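Local atomic coordinates of Lmo0794 protein (Listeria monocytogenes, PDB entry 3EW7), a protein that is of uncharacterised function but has a Rossmann-type fold and may be an NAD(P)-dependent oxidoreductase related to the short-chain dehydrogenases/reductases. Residues Leu195-Ile198 against Asn202-Asn205; Thr151-Ser156 against Glu188-Ala193; Asp50-Thr55 against Ala76-Thr81. The protein carries 3 engineered substitutions. All blocks are in the same frame, centred on the assembly; numbering follows the deposited sequence.

Interaction 1: residues Leu195-Ile198 against Asn202-Asn205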
# COMPACT_ATOMS: atom_id res chain seq x y z
N LEU A 195 -1.84 -8.73 5.16
CA LEU A 195 -3.12 -9.33 4.88
C LEU A 195 -3.90 -9.77 6.12
O LEU A 195 -5.12 -9.92 6.05
CB LEU A 195 -2.95 -10.49 3.92
CG LEU A 195 -3.32 -9.94 2.55
CD1 LEU A 195 -2.07 -9.61 1.76
CD2 LEU A 195 -4.18 -10.95 1.83
N ASP A 196 -3.22 -9.96 7.25
CA ASP A 196 -3.90 -10.33 8.48
C ASP A 196 -4.72 -9.11 8.93
O ASP A 196 -5.91 -9.23 9.24
CB ASP A 196 -2.90 -10.70 9.59
CG ASP A 196 -2.44 -12.14 9.50
OD1 ASP A 196 -3.19 -12.96 8.91
OD2 ASP A 196 -1.34 -12.46 10.01
N GLU A 197 -4.04 -7.96 8.95
CA GLU A 197 -4.62 -6.70 9.34
C GLU A 197 -5.83 -6.33 8.42
O GLU A 197 -6.76 -5.66 8.88
CB GLU A 197 -3.56 -5.59 9.30
CG GLU A 197 -4.08 -4.25 9.73
CD GLU A 197 -4.80 -4.31 11.06
OE1 GLU A 197 -4.48 -5.22 11.87
OE2 GLU A 197 -5.67 -3.46 11.30
N ILE A 198 -5.82 -6.79 7.16
CA ILE A 198 -6.88 -6.50 6.20
C ILE A 198 -8.13 -7.36 6.48
O ILE A 198 -9.29 -6.89 6.40
CB ILE A 198 -6.39 -6.78 4.79
CG1 ILE A 198 -5.41 -5.71 4.34
CG2 ILE A 198 -7.54 -6.89 3.84
CD1 ILE A 198 -4.85 -5.89 2.95
N ASN A 202 -7.16 -4.51 13.39
CA ASN A 202 -6.80 -4.31 14.79
C ASN A 202 -6.18 -2.94 14.91
O ASN A 202 -5.89 -2.47 16.01
CB ASN A 202 -5.79 -5.36 15.26
CG ASN A 202 -6.43 -6.43 16.13
OD1 ASN A 202 -5.74 -7.06 16.94
ND2 ASN A 202 -7.74 -6.64 15.98
N HIS A 203 -5.97 -2.29 13.77
CA HIS A 203 -5.35 -0.99 13.76
C HIS A 203 -6.03 -0.04 12.80
O HIS A 203 -5.38 0.57 11.94
CB HIS A 203 -3.88 -1.15 13.41
CG HIS A 203 -3.18 -2.16 14.27
ND1 HIS A 203 -2.62 -1.84 15.49
CD2 HIS A 203 -3.04 -3.49 14.12
CE1 HIS A 203 -2.16 -2.94 16.05
NE2 HIS A 203 -2.40 -3.96 15.25
N LEU A 204 -7.35 0.10 12.95
CA LEU A 204 -8.12 1.00 12.11
C LEU A 204 -7.76 2.43 12.49
O LEU A 204 -7.78 2.81 13.66
CB LEU A 204 -9.62 0.77 12.30
CG LEU A 204 -10.22 -0.52 11.74
CD1 LEU A 204 -11.71 -0.54 12.00
CD2 LEU A 204 -9.95 -0.60 10.25
N ASN A 205 -7.40 3.22 11.49
CA ASN A 205 -7.05 4.61 11.69
C ASN A 205 -5.89 4.93 12.62
O ASN A 205 -5.94 5.90 13.38
CB ASN A 205 -8.28 5.39 12.11
CG ASN A 205 -9.09 5.84 10.93
OD1 ASN A 205 -9.44 7.01 10.81
ND2 ASN A 205 -9.37 4.92 10.02
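The carboxylate of Glu197 meets the imidazole of His203 at the ring's edge: OE1 lies 3.2 Å from His203 CD2, near the ring plane, and the two flat groups are turned 59° apart. The same ring stacks with Phe208 and its ND1 is hydrogen-bonded to Glu206, partners that should restrict its rotation. The stronger grip is on the backbone. Glu197 OE2 accepts from Asn202 N at 2.8 Å, a nearly straight bond with an N-H...O angle of 165°, and also from His203 N at 2.7 Å, a more bent one. Both donors come to the syn side of the oxygen, the Asn202 amide closer to the carboxylate plane than that of His203. With CG anti to the backbone N (chi1 -179°) and a bend at chi2, the side chain runs from the helix to the loop. Glutamate suits this place because its length lets one oxygen bridge two successive amides; Arg97 adds a salt bridge to the same OE2, which should favour the carboxylate's charged form. Of the Asn202 side chain, it is CB that lies beside Glu197 OE1. The arrangement joins the last turns of helix 187-199 to the loop before strand 207-209, while Ile198, on that helix, packs on Val64 and Val66 of strand 64-67 and Leu195 on helix 11-22.

Interaction 2: residues Thr151-Ser156 against Glu188-Ala193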
# COMPACT_ATOMS: atom_id res chain seq x y z
N THR A 151 -4.70 3.18 7.57
CA THR A 151 -3.82 2.43 8.47
C THR A 151 -2.41 2.46 7.90
O THR A 151 -2.20 2.23 6.71
CB THR A 151 -4.22 0.94 8.62
OG1 THR A 151 -5.49 0.84 9.26
CG2 THR A 151 -3.19 0.23 9.47
N TYR A 152 -1.45 2.76 8.76
CA TYR A 152 -0.06 2.80 8.32
C TYR A 152 0.63 1.61 8.98
O TYR A 152 0.62 1.48 10.21
CB TYR A 152 0.61 4.10 8.76
CG TYR A 152 1.86 4.42 7.97
CD1 TYR A 152 1.82 5.32 6.90
CD2 TYR A 152 3.08 3.79 8.26
CE1 TYR A 152 2.95 5.59 6.15
CE2 TYR A 152 4.22 4.05 7.51
CZ TYR A 152 4.15 4.95 6.46
OH TYR A 152 5.27 5.21 5.70
N ILE A 153 1.24 0.76 8.17
CA ILE A 153 1.92 -0.42 8.68
C ILE A 153 3.45 -0.41 8.48
O ILE A 153 3.94 -0.11 7.39
CB ILE A 153 1.34 -1.72 8.06
CG1 ILE A 153 1.95 -2.95 8.73
CG2 ILE A 153 1.59 -1.75 6.56
CD1 ILE A 153 1.35 -4.25 8.26
N SER A 154 4.16 -0.72 9.56
CA SER A 154 5.62 -0.78 9.56
C SER A 154 6.06 -2.20 9.90
O SER A 154 5.40 -2.89 10.68
CB SER A 154 6.21 0.19 10.58
OG SER A 154 6.03 1.53 10.17
N PRO A 155 7.17 -2.65 9.32
CA PRO A 155 7.70 -3.99 9.56
C PRO A 155 8.43 -4.06 10.89
O PRO A 155 8.90 -3.05 11.42
CB PRO A 155 8.64 -4.19 8.39
CG PRO A 155 9.22 -2.83 8.23
CD PRO A 155 8.00 -1.94 8.32
N SER A 156 8.55 -5.27 11.42
CA SER A 156 9.22 -5.47 12.69
C SER A 156 10.75 -5.24 12.67
O SER A 156 11.25 -4.45 13.47
CB SER A 156 8.91 -6.88 13.23
OG SER A 156 9.01 -7.88 12.23
N GLU A 188 7.83 -11.86 2.59
CA GLU A 188 6.60 -12.65 2.55
C GLU A 188 5.95 -12.71 3.93
O GLU A 188 4.73 -12.87 4.03
CB GLU A 188 6.87 -14.06 2.00
CG GLU A 188 8.33 -14.51 2.01
CD GLU A 188 9.19 -13.84 0.93
OE1 GLU A 188 10.27 -13.29 1.27
OE2 GLU A 188 8.79 -13.88 -0.25
N ASP A 189 6.74 -12.58 4.99
CA ASP A 189 6.16 -12.60 6.34
C ASP A 189 5.40 -11.30 6.53
O ASP A 189 4.32 -11.28 7.13
CB ASP A 189 7.25 -12.70 7.42
CG ASP A 189 7.95 -14.04 7.43
OD1 ASP A 189 7.27 -15.09 7.27
OD2 ASP A 189 9.19 -14.05 7.60
N TYR A 190 5.97 -10.21 6.01
CA TYR A 190 5.39 -8.89 6.10
C TYR A 190 4.06 -8.88 5.35
O TYR A 190 3.09 -8.26 5.79
CB TYR A 190 6.36 -7.86 5.52
CG TYR A 190 6.02 -6.40 5.80
CD1 TYR A 190 5.69 -5.98 7.09
CD2 TYR A 190 6.05 -5.45 4.78
CE1 TYR A 190 5.37 -4.64 7.35
CE2 TYR A 190 5.74 -4.11 5.04
CZ TYR A 190 5.40 -3.72 6.32
OH TYR A 190 5.08 -2.41 6.57
N ALA A 191 4.02 -9.58 4.22
CA ALA A 191 2.80 -9.66 3.43
C ALA A 191 1.71 -10.39 4.21
O ALA A 191 0.53 -10.05 4.12
CB ALA A 191 3.06 -10.38 2.12
N ILE A 192 2.11 -11.41 4.97
CA ILE A 192 1.18 -12.18 5.78
C ILE A 192 0.57 -11.30 6.88
O ILE A 192 -0.61 -11.39 7.17
CB ILE A 192 1.89 -13.39 6.41
CG1 ILE A 192 2.11 -14.45 5.33
CG2 ILE A 192 1.08 -13.93 7.59
CD1 ILE A 192 3.22 -15.43 5.64
N ALA A 193 1.41 -10.46 7.48
CA ALA A 193 0.95 -9.55 8.51
C ALA A 193 -0.00 -8.57 7.84
O ALA A 193 -1.14 -8.41 8.29
CB ALA A 193 2.14 -8.79 9.11
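Pro155 and Tyr190 bring the backbones nearest, with their CA atoms 6.4 Å apart, where the chain leaves strand 150-154 and passes beside helix 187-199. Tyr190 carries the helix side of the contact. Its CG is anti to the backbone N (chi1 -168°), which sends the ring out from the helix to the end of the strand. Pro155 lies over one ring face in a CH-pi contact, CB 3.8 Å from the centroid and displaced toward the rim. Proline suits this spot, since its rigid ring offers C-H groups to an aromatic face and has no N-H to satisfy. Ile153 comes from the opposite direction and meets the phenol end: its CG1 is 4.1 Å from Tyr190 CE1, and CG2 is 3.6 Å from Tyr190 OH. That hydroxyl also lies close to the carbonyl oxygen of Ile153 near the ring plane, but the angle is poor for a hydrogen bond. A tyrosine thus fills the buried strand-helix interface with its ring. Ile153 and Tyr190 both also touch Val101 of strand 97-101, the next strand of the sheet. Such packing, a helix against one face of a parallel sheet and running roughly antiparallel to the strand, is characteristic of the Rossmann fold.

Interaction 3: residues Asp50-Thr55 against Ala76-Thr81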
# COMPACT_ATOMS: atom_id res chain seq x y z
N ASP A 50 -1.13 6.00 -12.76
CA ASP A 50 -0.14 6.40 -11.78
C ASP A 50 -0.93 6.85 -10.57
O ASP A 50 -2.07 7.29 -10.70
CB ASP A 50 0.73 7.55 -12.30
CG ASP A 50 1.64 8.12 -11.22
OD1 ASP A 50 2.49 7.36 -10.68
OD2 ASP A 50 1.49 9.32 -10.91
N ILE A 51 -0.32 6.75 -9.40
CA ILE A 51 -0.96 7.11 -8.16
C ILE A 51 -1.54 8.54 -8.18
O ILE A 51 -2.66 8.78 -7.73
CB ILE A 51 0.04 6.95 -6.99
CG1 ILE A 51 -0.68 7.09 -5.65
CG2 ILE A 51 1.17 7.94 -7.12
CD1 ILE A 51 0.20 6.74 -4.49
N PHE A 52 -0.78 9.46 -8.73
CA PHE A 52 -1.19 10.86 -8.80
C PHE A 52 -2.45 11.13 -9.60
O PHE A 52 -3.12 12.13 -9.37
CB PHE A 52 -0.03 11.69 -9.36
CG PHE A 52 1.05 11.95 -8.36
CD1 PHE A 52 0.84 12.84 -7.32
CD2 PHE A 52 2.25 11.26 -8.42
CE1 PHE A 52 1.81 13.05 -6.35
CE2 PHE A 52 3.24 11.46 -7.44
CZ PHE A 52 3.02 12.36 -6.41
N ASP A 53 -2.78 10.23 -10.52
CA ASP A 53 -3.97 10.39 -11.36
C ASP A 53 -5.20 9.68 -10.82
O ASP A 53 -6.27 9.75 -11.42
CB ASP A 53 -3.72 9.87 -12.77
CG ASP A 53 -2.48 10.46 -13.39
OD1 ASP A 53 -2.30 11.69 -13.30
OD2 ASP A 53 -1.70 9.68 -13.97
N LEU A 54 -5.05 8.99 -9.70
CA LEU A 54 -6.16 8.26 -9.12
C LEU A 54 -7.31 9.14 -8.62
O LEU A 54 -7.10 10.11 -7.88
CB LEU A 54 -5.64 7.38 -7.99
CG LEU A 54 -5.33 5.92 -8.32
CD1 LEU A 54 -4.98 5.76 -9.79
CD2 LEU A 54 -4.22 5.43 -7.41
N THR A 55 -8.53 8.81 -9.03
CA THR A 55 -9.71 9.56 -8.62
C THR A 55 -10.56 8.68 -7.74
O THR A 55 -10.54 7.46 -7.89
CB THR A 55 -10.59 9.95 -9.80
OG1 THR A 55 -11.18 8.75 -10.34
CG2 THR A 55 -9.77 10.64 -10.88
N ALA A 76 10.70 7.56 -5.03
CA ALA A 76 11.27 7.70 -3.70
C ALA A 76 11.30 9.14 -3.22
O ALA A 76 11.53 9.39 -2.04
CB ALA A 76 12.68 7.11 -3.67
N GLU A 77 11.06 10.08 -4.11
CA GLU A 77 11.06 11.48 -3.69
C GLU A 77 9.63 12.00 -3.62
O GLU A 77 9.38 13.10 -3.12
CB GLU A 77 11.84 12.33 -4.69
CG GLU A 77 13.07 11.68 -5.26
CD GLU A 77 13.73 12.54 -6.32
OE1 GLU A 77 14.48 12.00 -7.16
OE2 GLU A 77 13.49 13.76 -6.32
N LYS A 78 8.69 11.20 -4.12
CA LYS A 78 7.28 11.59 -4.17
C LYS A 78 6.35 10.90 -3.18
O LYS A 78 5.14 10.89 -3.38
CB LYS A 78 6.77 11.37 -5.60
CG LYS A 78 7.44 12.26 -6.63
CD LYS A 78 6.96 12.01 -8.05
CE LYS A 78 7.61 10.79 -8.63
NZ LYS A 78 7.36 10.69 -10.09
N HIS A 79 6.90 10.34 -2.11
CA HIS A 79 6.07 9.64 -1.13
C HIS A 79 5.06 10.51 -0.39
O HIS A 79 3.86 10.25 -0.42
CB HIS A 79 6.95 8.92 -0.12
CG HIS A 79 7.37 7.56 -0.56
ND1 HIS A 79 8.66 7.26 -0.94
CD2 HIS A 79 6.66 6.42 -0.74
CE1 HIS A 79 8.73 6.00 -1.32
NE2 HIS A 79 7.52 5.47 -1.21
N VAL A 80 5.56 11.53 0.30
CA VAL A 80 4.70 12.43 1.05
C VAL A 80 3.69 13.11 0.13
O VAL A 80 2.53 13.30 0.49
CB VAL A 80 5.56 13.50 1.77
CG1 VAL A 80 6.69 13.96 0.84
CG2 VAL A 80 4.68 14.69 2.19
N THR A 81 4.14 13.46 -1.06
CA THR A 81 3.28 14.14 -2.01
C THR A 81 2.14 13.29 -2.58
O THR A 81 0.99 13.76 -2.66
CB THR A 81 4.14 14.76 -3.14
OG1 THR A 81 4.36 16.15 -2.85
CG2 THR A 81 3.46 14.65 -4.47
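Two similar first torsions turn Phe52 and Lys78 toward one another: in Phe52 (chi1 -77°) and in Lys78 (chi1 -65°) CG lies beside the backbone N and anti to the carbonyl carbon. A bend at chi3 of Lys78 then carries its ammonium away to Asp74, with which it forms a salt bridge, so it is the aliphatic part of the lysine that the phenyl ring meets. Lys78 CB reaches the ring edge in its plane, 4.0 Å from Phe52 CZ, while CD stands oblique to the ring at 3.8 Å from Phe52 CE2. The two side chains cross at a slant, and the contact is hydrophobic. Phenylalanine suits it, being broad and apolar enough to reach these methylenes from a short turn. At the adjoining edge, by CE1 and CZ, the model places the methyl CG2 of Thr81 too near to be believed in detail, and its exact spacing is doubtful. The ring is carried by a short 3-10 turn, residues 51-53, which Asp50 opens as an Asx turn: its OD2 accepts from Phe52 N at 3.2 Å, with the donor lying well above the carboxylate plane. Aspartate suits this place because its short side chain can fold back on the amide two residues on. Lys78 occupies the N-cap position of helix 79-90. Ile51 packs on Ser82 and Leu86, and Phe52 also touches Ser82, so the turn after strand 45-48 rests on the first turns of that helix. Asp50 OD1 and Lys78 NZ stay 5.9 Å apart, too far for a salt bridge, though their opposite charges may attract weakly. The chemistry implies a modest surface contact, in which a partly exposed phenyl ring is sheltered by the methylenes of a lysine whose ammonium is paired with Asp74.

Interactions 1 and 2 share helix 187-199 and touch directly: the carbonyl oxygen of His203 lies 2.7 Å from Thr151 OG1, a probable hydrogen bond that ties the loop to strand 150-154. Arg97 links them as well, reaching Glu197 in one and Thr151 in the other. Their centres are 10 Å apart. Interaction 3 lies on the opposite side of the chain's centre, about 21 Å from interaction 2 and 23 Å from interaction 1 between centres, and about 7 and 15 Å between nearest atoms. It follows strands 45-48 and 64-67, as interaction 2 follows strand 150-154; both lie at the C-terminal ends of the strands, where Rossmann enzymes usually bind their dinucleotide.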